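Local coordinates for protein pectate lyase II (Xanthomonas campestris pv. campestris, PDB 2QX3) that probably cleaves pectate, the polygalacturonate of plant cell walls, by beta-elimination, as a secreted enzyme of polysaccharide lyase family 1, at residues A63-I68 with G87-G92; T75-N80 with I99-I104; I241-F246 with Y306-A311. One frame throughout, in Å; residues are numbered along the deposited sequence. Where two conformers were deposited one is given.

After helix 23-32 and strand 39-43 the chain lays down strand 65-69, turns into strand 74-78, and comes round to strand 87-91 beside 65-69, where contact 1 closes a loop with 18 residues between the segments. It then reaches strand 97-105, which pairs with 74-78 and closes contact 2 over an equal span. These two contacts cross: their segments alternate, as successive coils of a beta-helix require, and Ile68 CD1 packs on Ile76 CD1 inside. Contact 3 follows in series, its centre about 31 Å from that of contact 1, on the opposite side of the chain's centre; there the loop 306-311 before helix 314-321 returns to the coil of 241-246.

Contact 1 (A63-I68 with G87-G92); sequences AKTVQI and GIRVVG
Thr65 to Ile68 and Gly87 to Val91 are neighbouring parallel strands of a right-handed parallel beta-helix, one coil apart, with 65-69 at the outer edge of its four-stranded sheet. The short strand axes come within 4.4 Å and are inclined by 22°, close to parallel, and four bridges, from Thr65-Gly87 to Ile68-Val90, set the register. Five backbone hydrogen bonds join them. Gly87 N donates to Lys64 O; after that the even-numbered residues of the first strand use both their polar atoms, Val66 N giving to Gly87 O (2.8 Å) and Val66 O receiving Arg89 N (2.8 Å), before Ile68 repeats the pattern with Arg89 O and Val91 N. The Ile68 N to Arg89 O bond is nearly straight, at 174°.

The two faces differ in chemistry. Val66, Ile68, Ile88 and Val90 point into the interior of the beta-helix, where Ile68 CD1 meets Val90 CG2 at 4.2 Å. Helix 23-32 packs against the interior-facing side chains of this edge strand, its Ile30 touching both Val66 and Ile68. Thr65, Gln67 and Arg89 line the outer face. With Thr65 CG2 anti to the backbone N, the methyl rather than the hydroxyl is turned to the next strand and meets Arg89 CG at 3.7 Å and CD at 3.9 Å.

Beyond that methyl, Arg89 bends at chi3 and runs beside the extended Gln67 chain, both pointing the same way. The guanidinium has its charged partner elsewhere: NH1 forms a salt bridge with Glu119, on the strand that follows in the sheet. Toward Gln67 there is proximity without a bond, since Gln67 NE2 and Arg89 NH2, both donors, stand 3.2 Å apart across planes inclined by 64°.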
ATOM      1  N   ALA A  63       5.823   1.914  18.914  1.00 18.13           N
ATOM      2  CA  ALA A  63       5.150   2.498  17.755  1.00 18.39           C
ATOM      3  C   ALA A  63       4.313   3.726  18.118  1.00 18.73           C
ATOM      4  O   ALA A  63       3.732   3.808  19.207  1.00 18.71           O
ATOM      5  CB  ALA A  63       4.266   1.462  17.048  1.00 18.06           C
ATOM      6  N   LYS A  64       4.272   4.669  17.181  1.00 18.99           N
ATOM      7  CA  LYS A  64       3.394   5.827  17.248  1.00 19.47           C
ATOM      8  C   LYS A  64       2.398   5.695  16.095  1.00 19.50           C
ATOM      9  O   LYS A  64       2.758   5.853  14.917  1.00 19.38           O
ATOM     10  CB  LYS A  64       4.216   7.110  17.138  1.00 19.60           C
ATOM     11  CG  LYS A  64       5.043   7.413  18.391  1.00 20.36           C
ATOM     12  CD  LYS A  64       6.268   8.304  18.128  1.00 22.68           C
ATOM     13  CE  LYS A  64       6.010   9.461  17.186  1.00 23.78           C
ATOM     14  NZ  LYS A  64       7.238  10.276  16.871  1.00 22.45           N
ATOM     15  N   THR A  65       1.157   5.369  16.441  1.00 19.15           N
ATOM     16  CA  THR A  65       0.147   5.001  15.459  1.00 19.62           C
ATOM     17  C   THR A  65      -1.209   5.607  15.814  1.00 20.09           C
ATOM     18  O   THR A  65      -1.687   5.496  16.952  1.00 19.98           O
ATOM     19  CB  THR A  65       0.024   3.463  15.326  1.00 19.76           C
ATOM     20  OG1 THR A  65       1.324   2.890  15.129  1.00 18.87           O
ATOM     21  CG2 THR A  65      -0.908   3.064  14.163  1.00 19.58           C
ATOM     22  N   VAL A  66      -1.807   6.262  14.826  1.00 20.39           N
ATOM     23  CA  VAL A  66      -3.165   6.756  14.935  1.00 20.19           C
ATOM     24  C   VAL A  66      -4.120   5.646  14.510  1.00 20.74           C
ATOM     25  O   VAL A  66      -3.845   4.894  13.568  1.00 20.88           O
ATOM     26  CB  VAL A  66      -3.367   8.031  14.083  1.00 20.19           C
ATOM     27  CG1 VAL A  66      -4.818   8.494  14.108  1.00 19.88           C
ATOM     28  CG2 VAL A  66      -2.466   9.146  14.578  1.00 19.41           C
ATOM     29  N   GLN A  67      -5.243   5.552  15.212  1.00 20.95           N
ATOM     30  CA  GLN A  67      -6.219   4.488  14.996  1.00 21.99           C
ATOM     31  C   GLN A  67      -7.583   5.022  14.616  1.00 21.20           C
ATOM     32  O   GLN A  67      -8.156   5.823  15.353  1.00 21.04           O
ATOM     33  CB  GLN A  67      -6.414   3.731  16.300  1.00 22.79           C
ATOM     34  CG  GLN A  67      -6.072   2.295  16.239  1.00 27.03           C
ATOM     35  CD  GLN A  67      -6.384   1.597  17.541  1.00 30.20           C
ATOM     36  OE1 GLN A  67      -7.143   2.108  18.377  1.00 31.56           O
ATOM     37  NE2 GLN A  67      -5.816   0.410  17.716  1.00 32.99           N
ATOM     38  N   ILE A  68      -8.106   4.571  13.482  1.00 20.62           N
ATOM     39  CA  ILE A  68      -9.527   4.713  13.188  1.00 20.47           C
ATOM     40  C   ILE A  68     -10.117   3.321  13.384  1.00 20.64           C
ATOM     41  O   ILE A  68      -9.904   2.416  12.569  1.00 19.83           O
ATOM     42  CB  ILE A  68      -9.803   5.222  11.759  1.00 20.67           C
ATOM     43  CG1 ILE A  68      -9.238   6.630  11.564  1.00 20.82           C
ATOM     44  CG2 ILE A  68     -11.305   5.202  11.458  1.00 20.87           C
ATOM     45  CD1 ILE A  68      -9.108   7.045  10.101  1.00 21.60           C
ATOM     46  N   GLY A  87       2.189   6.463  12.106  1.00 16.48           N
ATOM     47  CA  GLY A  87       1.447   5.686  11.123  1.00 16.83           C
ATOM     48  C   GLY A  87      -0.042   5.722  11.413  1.00 16.85           C
ATOM     49  O   GLY A  87      -0.478   6.338  12.386  1.00 16.83           O
ATOM     50  N   ILE A  88      -0.818   5.061  10.558  1.00 16.61           N
ATOM     51  CA  ILE A  88      -2.273   5.104  10.605  1.00 16.67           C
ATOM     52  C   ILE A  88      -2.803   3.678  10.432  1.00 17.08           C
ATOM     53  O   ILE A  88      -2.378   2.959   9.514  1.00 17.36           O
ATOM     54  CB  ILE A  88      -2.844   6.019   9.477  1.00 16.83           C
ATOM     55  CG1 ILE A  88      -2.361   7.467   9.624  1.00 16.60           C
ATOM     56  CG2 ILE A  88      -4.371   5.968   9.445  1.00 16.68           C
ATOM     57  CD1 ILE A  88      -2.439   8.263   8.337  1.00 19.20           C
ATOM     58  N   ARG A  89      -3.696   3.265  11.328  1.00 16.70           N
ATOM     59  CA  ARG A  89      -4.413   1.994  11.197  1.00 17.75           C
ATOM     60  C   ARG A  89      -5.898   2.272  11.035  1.00 17.09           C
ATOM     61  O   ARG A  89      -6.440   3.150  11.718  1.00 17.06           O
ATOM     62  CB  ARG A  89      -4.250   1.124  12.449  1.00 17.58           C
ATOM     63  CG  ARG A  89      -2.949   0.374  12.596  1.00 19.82           C
ATOM     64  CD  ARG A  89      -2.893  -0.316  13.985  1.00 20.04           C
ATOM     65  NE  ARG A  89      -3.684  -1.551  14.056  1.00 23.95           N
ATOM     66  CZ  ARG A  89      -4.065  -2.150  15.189  1.00 25.80           C
ATOM     67  NH1 ARG A  89      -4.762  -3.275  15.141  1.00 27.41           N
ATOM     68  NH2 ARG A  89      -3.772  -1.623  16.374  1.00 27.35           N
ATOM     69  N   VAL A  90      -6.537   1.550  10.120  1.00 16.34           N
ATOM     70  CA  VAL A  90      -7.990   1.491  10.059  1.00 16.21           C
ATOM     71  C   VAL A  90      -8.479   0.076  10.340  1.00 16.59           C
ATOM     72  O   VAL A  90      -8.178  -0.857   9.596  1.00 15.96           O
ATOM     73  CB  VAL A  90      -8.515   1.941   8.682  1.00 16.01           C
ATOM     74  CG1 VAL A  90     -10.031   1.840   8.634  1.00 15.71           C
ATOM     75  CG2 VAL A  90      -8.058   3.360   8.378  1.00 15.73           C
ATOM     76  N   VAL A  91      -9.235  -0.072  11.421  1.00 16.37           N
ATOM     77  CA  VAL A  91      -9.498  -1.402  11.945  0.50 16.89           C
ATOM     78  C   VAL A  91     -10.980  -1.688  12.240  1.00 17.10           C
ATOM     79  O   VAL A  91     -11.750  -0.823  12.718  1.00 16.76           O
ATOM     80  CB  VAL A  91      -8.518  -1.756  13.127  0.50 16.97           C
ATOM     81  CG1 VAL A  91      -8.762  -0.874  14.331  0.50 16.97           C
ATOM     82  CG2 VAL A  91      -8.575  -3.241  13.501  0.50 17.02           C
ATOM     83  N   GLY A  92     -11.373  -2.913  11.885  1.00 17.20           N
ATOM     84  CA  GLY A  92     -12.706  -3.455  12.156  1.00 17.90           C
ATOM     85  C   GLY A  92     -13.839  -2.902  11.308  1.00 18.80           C
ATOM     86  O   GLY A  92     -13.710  -2.740  10.095  1.00 18.48           O
TER

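Contact 2 (T75-N80 with I99-I104); sequences TIKGAN and IQNMTI
The side-chain amide of Asn101 has Gly78 O at its edge, only 7° out of its plane, while Lys77 NZ, in one of two deposited lysine conformers, stands off to one side of that plane, 3.6 Å from Asn101 CB. The bond from Asn101 ND2 to Gly78 O is 3.0 Å long, and the donor sits above the Gly78 carbonyl plane by 46° rather than on a lone pair. The second amide, that of Gln100, turns its oxygen to the lysine chain: in the same conformer Gln100 OE1 lies 3.4 Å from both CD and CE of Lys77. The Lys77-Gln100 bridge puts both side chains on one face; each has CG anti to N (chi1 -164° for Lys77), and they cross obliquely.

Ahead of this corner the strands pair as parallel coils of the beta-helix, with a further bridge Ile76-Ile99. Gln100 N donates to Ile76 O at 2.8 Å, and Gly78 N to Gln100 O at 2.9 Å. Asn101 then takes a left-handed helical conformation, the sharp turn between strands of a coil found in pectate lyase beta-helices; Asn134 on the next coil bonds Ile99 O and Met102 N around it. The CA nearest to that of Gly78 becomes that of Met102, whose SD lies 3.7 Å from Gly78 N.

Both ends of the Asn101 amide are engaged, OD1 accepting from Gly325 N, which fixes its rotation and ties the turn to the C-terminal tail. Gln100 NE2 binds Asp132, consistent with OE1 being the end that faces Lys77; in this conformer the lysine's charge, some way from OE1, may favour that weakly.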
ATOM      1  N   THR A  75     -11.839  11.457   6.326  1.00 18.45           N
ATOM      2  CA  THR A  75     -10.652  11.806   5.556  1.00 18.02           C
ATOM      3  C   THR A  75      -9.505  12.224   6.470  1.00 18.40           C
ATOM      4  O   THR A  75      -9.670  13.085   7.335  1.00 18.03           O
ATOM      5  CB  THR A  75     -10.939  12.941   4.557  1.00 18.03           C
ATOM      6  OG1 THR A  75     -12.024  12.564   3.699  1.00 17.37           O
ATOM      7  CG2 THR A  75      -9.708  13.233   3.712  1.00 17.09           C
ATOM      8  N   ILE A  76      -8.343  11.609   6.273  1.00 18.11           N
ATOM      9  CA  ILE A  76      -7.103  12.127   6.824  1.00 18.18           C
ATOM     10  C   ILE A  76      -6.284  12.672   5.671  1.00 18.18           C
ATOM     11  O   ILE A  76      -5.899  11.923   4.764  1.00 17.87           O
ATOM     12  CB  ILE A  76      -6.291  11.048   7.569  1.00 17.98           C
ATOM     13  CG1 ILE A  76      -7.078  10.543   8.786  1.00 18.99           C
ATOM     14  CG2 ILE A  76      -4.931  11.600   7.999  1.00 17.23           C
ATOM     15  CD1 ILE A  76      -6.499   9.302   9.431  1.00 21.65           C
ATOM     16  N   LYS A  77      -6.024  13.977   5.687  1.00 18.39           N
ATOM     17  CA  LYS A  77      -5.210  14.596   4.650  0.50 18.56           C
ATOM     18  C   LYS A  77      -4.065  15.439   5.211  1.00 18.85           C
ATOM     19  O   LYS A  77      -4.276  16.249   6.122  1.00 19.09           O
ATOM     20  CB  LYS A  77      -6.075  15.432   3.704  0.50 18.52           C
ATOM     21  CG  LYS A  77      -5.362  15.779   2.411  0.50 18.09           C
ATOM     22  CD  LYS A  77      -6.307  16.304   1.356  0.50 18.47           C
ATOM     23  CE  LYS A  77      -5.543  16.607   0.085  0.50 17.70           C
ATOM     24  NZ  LYS A  77      -4.351  17.443   0.356  0.50 17.13           N
ATOM     25  N   GLY A  78      -2.870  15.253   4.652  1.00 18.70           N
ATOM     26  CA  GLY A  78      -1.730  16.056   5.020  1.00 18.45           C
ATOM     27  C   GLY A  78      -1.813  17.385   4.301  1.00 18.98           C
ATOM     28  O   GLY A  78      -2.118  17.437   3.108  1.00 18.21           O
ATOM     29  N   ALA A  79      -1.561  18.467   5.032  1.00 19.57           N
ATOM     30  CA  ALA A  79      -1.315  19.757   4.395  1.00 19.88           C
ATOM     31  C   ALA A  79      -0.033  19.658   3.551  1.00 20.41           C
ATOM     32  O   ALA A  79       0.795  18.761   3.769  1.00 20.68           O
ATOM     33  CB  ALA A  79      -1.193  20.847   5.448  1.00 19.55           C
ATOM     34  N   ASN A  80       0.119  20.536   2.562  1.00 20.90           N
ATOM     35  CA  ASN A  80       1.340  20.553   1.771  0.50 20.92           C
ATOM     36  C   ASN A  80       2.523  20.894   2.659  1.00 20.99           C
ATOM     37  O   ASN A  80       2.441  21.795   3.490  1.00 20.92           O
ATOM     38  CB  ASN A  80       1.232  21.537   0.610  0.50 21.11           C
ATOM     39  CG  ASN A  80       0.234  21.091  -0.438  0.50 21.34           C
ATOM     40  OD1 ASN A  80      -0.630  21.868  -0.846  0.50 22.77           O
ATOM     41  ND2 ASN A  80       0.344  19.839  -0.881  0.50 20.90           N
ATOM     42  N   ILE A  99      -7.162   8.401   3.011  1.00 16.47           N
ATOM     43  CA  ILE A  99      -5.875   8.798   3.561  1.00 16.67           C
ATOM     44  C   ILE A  99      -5.049   9.368   2.422  1.00 16.70           C
ATOM     45  O   ILE A  99      -4.710   8.645   1.482  1.00 16.39           O
ATOM     46  CB  ILE A  99      -5.119   7.611   4.186  1.00 16.87           C
ATOM     47  CG1 ILE A  99      -5.987   6.925   5.258  1.00 17.50           C
ATOM     48  CG2 ILE A  99      -3.764   8.083   4.725  1.00 16.17           C
ATOM     49  CD1 ILE A  99      -5.469   5.560   5.722  1.00 17.11           C
ATOM     50  N   GLN A 100      -4.706  10.650   2.524  1.00 16.53           N
ATOM     51  CA  GLN A 100      -4.210  11.391   1.371  1.00 17.00           C
ATOM     52  C   GLN A 100      -3.151  12.419   1.728  1.00 16.71           C
ATOM     53  O   GLN A 100      -3.225  13.049   2.777  1.00 16.92           O
ATOM     54  CB  GLN A 100      -5.389  12.094   0.706  1.00 16.90           C
ATOM     55  CG  GLN A 100      -5.174  12.521  -0.723  1.00 18.54           C
ATOM     56  CD  GLN A 100      -6.472  12.984  -1.347  1.00 20.36           C
ATOM     57  OE1 GLN A 100      -7.197  13.777  -0.751  1.00 21.82           O
ATOM     58  NE2 GLN A 100      -6.776  12.490  -2.547  1.00 19.57           N
ATOM     59  N   ASN A 101      -2.168  12.576   0.841  1.00 16.89           N
ATOM     60  CA  ASN A 101      -1.130  13.611   0.954  1.00 16.60           C
ATOM     61  C   ASN A 101      -0.310  13.559   2.249  1.00 16.43           C
ATOM     62  O   ASN A 101       0.195  14.590   2.725  1.00 16.58           O
ATOM     63  CB  ASN A 101      -1.721  15.019   0.693  1.00 16.80           C
ATOM     64  CG  ASN A 101      -0.707  15.967   0.051  1.00 17.71           C
ATOM     65  OD1 ASN A 101      -0.031  15.610  -0.914  1.00 17.56           O
ATOM     66  ND2 ASN A 101      -0.588  17.171   0.599  1.00 17.02           N
ATOM     67  N   MET A 102      -0.167  12.355   2.812  1.00 15.86           N
ATOM     68  CA  MET A 102       0.639  12.166   4.013  1.00 15.54           C
ATOM     69  C   MET A 102       2.061  11.754   3.642  1.00 16.00           C
ATOM     70  O   MET A 102       2.266  10.925   2.751  1.00 15.88           O
ATOM     71  CB  MET A 102       0.015  11.119   4.951  1.00 15.17           C
ATOM     72  CG  MET A 102      -1.281  11.557   5.654  1.00 14.76           C
ATOM     73  SD  MET A 102      -1.037  12.887   6.856  1.00 15.26           S
ATOM     74  CE  MET A 102      -0.268  12.028   8.236  1.00 12.47           C
ATOM     75  N   THR A 103       3.044  12.352   4.309  1.00 16.47           N
ATOM     76  CA  THR A 103       4.434  11.909   4.181  1.00 16.71           C
ATOM     77  C   THR A 103       4.781  11.236   5.491  1.00 17.00           C
ATOM     78  O   THR A 103       4.782  11.886   6.556  1.00 17.76           O
ATOM     79  CB  THR A 103       5.405  13.071   3.902  1.00 16.87           C
ATOM     80  OG1 THR A 103       5.070  13.694   2.652  1.00 17.26           O
ATOM     81  CG2 THR A 103       6.856  12.565   3.856  1.00 16.39           C
ATOM     82  N   ILE A 104       5.053   9.937   5.408  1.00 16.41           N
ATOM     83  CA  ILE A 104       5.212   9.075   6.574  1.00 16.11           C
ATOM     84  C   ILE A 104       6.546   8.339   6.471  1.00 16.20           C
ATOM     85  O   ILE A 104       6.721   7.477   5.601  1.00 15.81           O
ATOM     86  CB  ILE A 104       4.048   8.051   6.667  1.00 16.13           C
ATOM     87  CG1 ILE A 104       2.689   8.764   6.751  1.00 15.62           C
ATOM     88  CG2 ILE A 104       4.242   7.083   7.842  1.00 16.05           C
ATOM     89  CD1 ILE A 104       1.496   7.856   6.486  1.00 16.27           C
TER

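Contact 3 (I241-F246 with Y306-A311); sequences IESNYF and YTVTPA
Glu242 and Ser243, at a corner of a late coil of the right-handed parallel beta-helix, meet the irregular loop 306-311 that precedes helix 314-321. The polar anchor is a direct bond: Tyr306 OH donates to Glu242 OE2 at 2.6 Å, on the syn lone pair. The two side chains come from opposite directions, and the carboxylate stands almost perpendicular to the ring (86°), which it meets at the edge and in the ring plane. An extended glutamate chain, CG anti to the backbone N, carries the carboxylate out to the tyrosine. OE2 is also hydrogen-bonded to His217 NE2, so two bonds grip this one oxygen. The His217 ring in addition meets that of Tyr306 edge-to-face.

Van der Waals contacts, two of them methyl against oxygen, fill the middle. Val308 straddles the corner with its two methyls: CG2 is 3.7 Å from Glu242 OE1, while CG1 reaches Ser243 OG at 3.4 Å. Ala311 CB rests on Ser243 CA at 3.8 Å, where Ser243 has a left-handed helical backbone in the break between strand 238-242 and strand 245-255.

A water joins the same two residues by their polar atoms, 2.6 Å from Ser243 OG and accepting from Ala311 N at 3.1 Å. At the far end, Ala311 O lies near the plane of the Tyr245 ring, at its edge, 3.3 Å from CD1.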
ATOM      1  N   ILE A 241      -2.652  -7.638 -14.278  1.00 22.32           N
ATOM      2  CA  ILE A 241      -1.449  -6.819 -14.306  1.00 22.35           C
ATOM      3  C   ILE A 241      -1.338  -6.142 -15.677  1.00 22.71           C
ATOM      4  O   ILE A 241      -0.972  -6.773 -16.675  1.00 23.11           O
ATOM      5  CB  ILE A 241      -0.192  -7.674 -13.977  1.00 22.31           C
ATOM      6  CG1 ILE A 241      -0.411  -8.454 -12.670  1.00 22.33           C
ATOM      7  CG2 ILE A 241       1.051  -6.807 -13.905  1.00 21.09           C
ATOM      8  CD1 ILE A 241       0.734  -9.366 -12.258  1.00 22.39           C
ATOM      9  N   GLU A 242      -1.651  -4.851 -15.709  1.00 22.77           N
ATOM     10  CA  GLU A 242      -1.894  -4.133 -16.958  1.00 22.92           C
ATOM     11  C   GLU A 242      -1.069  -2.857 -17.072  1.00 23.06           C
ATOM     12  O   GLU A 242      -1.045  -2.056 -16.148  1.00 23.41           O
ATOM     13  CB  GLU A 242      -3.390  -3.811 -17.067  1.00 22.64           C
ATOM     14  CG  GLU A 242      -3.795  -3.096 -18.340  1.00 22.75           C
ATOM     15  CD  GLU A 242      -5.294  -2.849 -18.441  1.00 23.77           C
ATOM     16  OE1 GLU A 242      -5.732  -2.418 -19.524  1.00 25.93           O
ATOM     17  OE2 GLU A 242      -6.035  -3.082 -17.457  1.00 23.61           O
ATOM     18  N   SER A 243      -0.386  -2.679 -18.205  1.00 22.92           N
ATOM     19  CA  SER A 243       0.310  -1.424 -18.535  1.00 22.90           C
ATOM     20  C   SER A 243       1.155  -0.791 -17.424  1.00 22.92           C
ATOM     21  O   SER A 243       1.167   0.443 -17.265  1.00 22.71           O
ATOM     22  CB  SER A 243      -0.678  -0.379 -19.076  1.00 22.92           C
ATOM     23  OG  SER A 243      -1.385  -0.882 -20.189  1.00 23.57           O
ATOM     24  N   ASN A 244       1.862  -1.629 -16.672  1.00 22.73           N
ATOM     25  CA  ASN A 244       2.882  -1.159 -15.734  1.00 22.52           C
ATOM     26  C   ASN A 244       4.207  -0.921 -16.468  1.00 22.84           C
ATOM     27  O   ASN A 244       4.407  -1.425 -17.573  1.00 22.60           O
ATOM     28  CB  ASN A 244       3.087  -2.195 -14.627  1.00 22.03           C
ATOM     29  CG  ASN A 244       1.828  -2.448 -13.825  1.00 20.89           C
ATOM     30  OD1 ASN A 244       1.447  -1.636 -12.980  1.00 20.48           O
ATOM     31  ND2 ASN A 244       1.176  -3.574 -14.080  1.00 17.77           N
ATOM     32  N   TYR A 245       5.099  -0.161 -15.841  1.00 23.14           N
ATOM     33  CA  TYR A 245       6.464   0.051 -16.322  1.00 23.55           C
ATOM     34  C   TYR A 245       7.427  -0.625 -15.338  1.00 23.84           C
ATOM     35  O   TYR A 245       7.535  -0.191 -14.178  1.00 23.17           O
ATOM     36  CB  TYR A 245       6.741   1.548 -16.391  1.00 23.76           C
ATOM     37  CG  TYR A 245       7.932   1.993 -17.226  1.00 24.59           C
ATOM     38  CD1 TYR A 245       7.739   2.732 -18.398  1.00 25.51           C
ATOM     39  CD2 TYR A 245       9.244   1.725 -16.826  1.00 24.38           C
ATOM     40  CE1 TYR A 245       8.824   3.175 -19.163  1.00 26.49           C
ATOM     41  CE2 TYR A 245      10.335   2.159 -17.584  1.00 24.86           C
ATOM     42  CZ  TYR A 245      10.115   2.888 -18.749  1.00 25.51           C
ATOM     43  OH  TYR A 245      11.182   3.326 -19.502  1.00 25.72           O
ATOM     44  N   PHE A 246       8.100  -1.690 -15.797  1.00 23.86           N
ATOM     45  CA  PHE A 246       9.085  -2.434 -14.987  1.00 24.02           C
ATOM     46  C   PHE A 246      10.525  -2.170 -15.454  1.00 24.42           C
ATOM     47  O   PHE A 246      10.816  -2.267 -16.643  1.00 24.35           O
ATOM     48  CB  PHE A 246       8.855  -3.945 -15.074  1.00 24.09           C
ATOM     49  CG  PHE A 246       7.512  -4.411 -14.583  1.00 24.34           C
ATOM     50  CD1 PHE A 246       6.435  -4.516 -15.462  1.00 24.62           C
ATOM     51  CD2 PHE A 246       7.331  -4.793 -13.250  1.00 24.58           C
ATOM     52  CE1 PHE A 246       5.194  -4.969 -15.017  1.00 24.72           C
ATOM     53  CE2 PHE A 246       6.094  -5.255 -12.796  1.00 23.95           C
ATOM     54  CZ  PHE A 246       5.025  -5.339 -13.678  1.00 24.57           C
ATOM     55  N   TYR A 306     -12.004   2.704 -15.989  1.00 26.45           N
ATOM     56  CA  TYR A 306     -10.677   3.262 -15.725  1.00 26.50           C
ATOM     57  C   TYR A 306      -9.998   3.679 -17.021  1.00 26.92           C
ATOM     58  O   TYR A 306     -10.295   3.139 -18.081  1.00 26.94           O
ATOM     59  CB  TYR A 306      -9.806   2.260 -14.961  1.00 25.71           C
ATOM     60  CG  TYR A 306      -9.490   0.977 -15.713  1.00 25.55           C
ATOM     61  CD1 TYR A 306     -10.435  -0.044 -15.822  1.00 24.42           C
ATOM     62  CD2 TYR A 306      -8.230   0.774 -16.292  1.00 24.65           C
ATOM     63  CE1 TYR A 306     -10.142  -1.229 -16.504  1.00 23.73           C
ATOM     64  CE2 TYR A 306      -7.929  -0.408 -16.966  1.00 23.56           C
ATOM     65  CZ  TYR A 306      -8.890  -1.400 -17.070  1.00 24.08           C
ATOM     66  OH  TYR A 306      -8.601  -2.568 -17.730  1.00 24.63           O
ATOM     67  N   THR A 307      -9.092   4.647 -16.941  1.00 27.66           N
ATOM     68  CA  THR A 307      -8.365   5.070 -18.133  1.00 28.52           C
ATOM     69  C   THR A 307      -6.887   4.762 -17.976  1.00 28.27           C
ATOM     70  O   THR A 307      -6.266   5.100 -16.967  1.00 28.68           O
ATOM     71  CB  THR A 307      -8.553   6.567 -18.492  1.00 28.86           C
ATOM     72  OG1 THR A 307      -7.630   7.352 -17.738  1.00 30.77           O
ATOM     73  CG2 THR A 307      -9.985   7.056 -18.228  1.00 29.23           C
ATOM     74  N   VAL A 308      -6.340   4.118 -18.998  1.00 28.15           N
ATOM     75  CA  VAL A 308      -4.977   3.615 -18.977  1.00 27.96           C
ATOM     76  C   VAL A 308      -4.007   4.636 -19.581  1.00 27.57           C
ATOM     77  O   VAL A 308      -4.233   5.144 -20.676  1.00 27.50           O
ATOM     78  CB  VAL A 308      -4.895   2.272 -19.740  1.00 28.04           C
ATOM     79  CG1 VAL A 308      -3.475   1.733 -19.765  1.00 27.92           C
ATOM     80  CG2 VAL A 308      -5.850   1.256 -19.123  1.00 28.32           C
ATOM     81  N   THR A 309      -2.957   4.958 -18.832  1.00 27.09           N
ATOM     82  CA  THR A 309      -1.804   5.679 -19.359  1.00 26.87           C
ATOM     83  C   THR A 309      -1.050   4.662 -20.209  1.00 26.84           C
ATOM     84  O   THR A 309      -0.823   3.537 -19.750  1.00 26.60           O
ATOM     85  CB  THR A 309      -0.871   6.167 -18.210  1.00 27.03           C
ATOM     86  OG1 THR A 309      -1.620   6.959 -17.276  1.00 27.15           O
ATOM     87  CG2 THR A 309       0.298   6.992 -18.736  1.00 26.10           C
ATOM     88  N   PRO A 310      -0.692   5.029 -21.459  1.00 26.88           N
ATOM     89  CA  PRO A 310       0.151   4.141 -22.264  1.00 26.73           C
ATOM     90  C   PRO A 310       1.365   3.685 -21.460  1.00 26.53           C
ATOM     91  O   PRO A 310       2.031   4.511 -20.835  1.00 26.60           O
ATOM     92  CB  PRO A 310       0.568   5.034 -23.434  1.00 26.62           C
ATOM     93  CG  PRO A 310      -0.599   5.945 -23.608  1.00 27.04           C
ATOM     94  CD  PRO A 310      -1.064   6.247 -22.205  1.00 26.67           C
ATOM     95  N   ALA A 311       1.628   2.378 -21.468  1.00 26.43           N
ATOM     96  CA  ALA A 311       2.654   1.770 -20.612  1.00 26.45           C
ATOM     97  C   ALA A 311       4.032   2.434 -20.685  1.00 26.38           C
ATOM     98  O   ALA A 311       4.685   2.602 -19.658  1.00 26.23           O
ATOM     99  CB  ALA A 311       2.766   0.274 -20.890  1.00 26.40           C
TER
HETATM  100  O   HOH W   1      -0.612   0.409 -22.354  1.00 26.32           O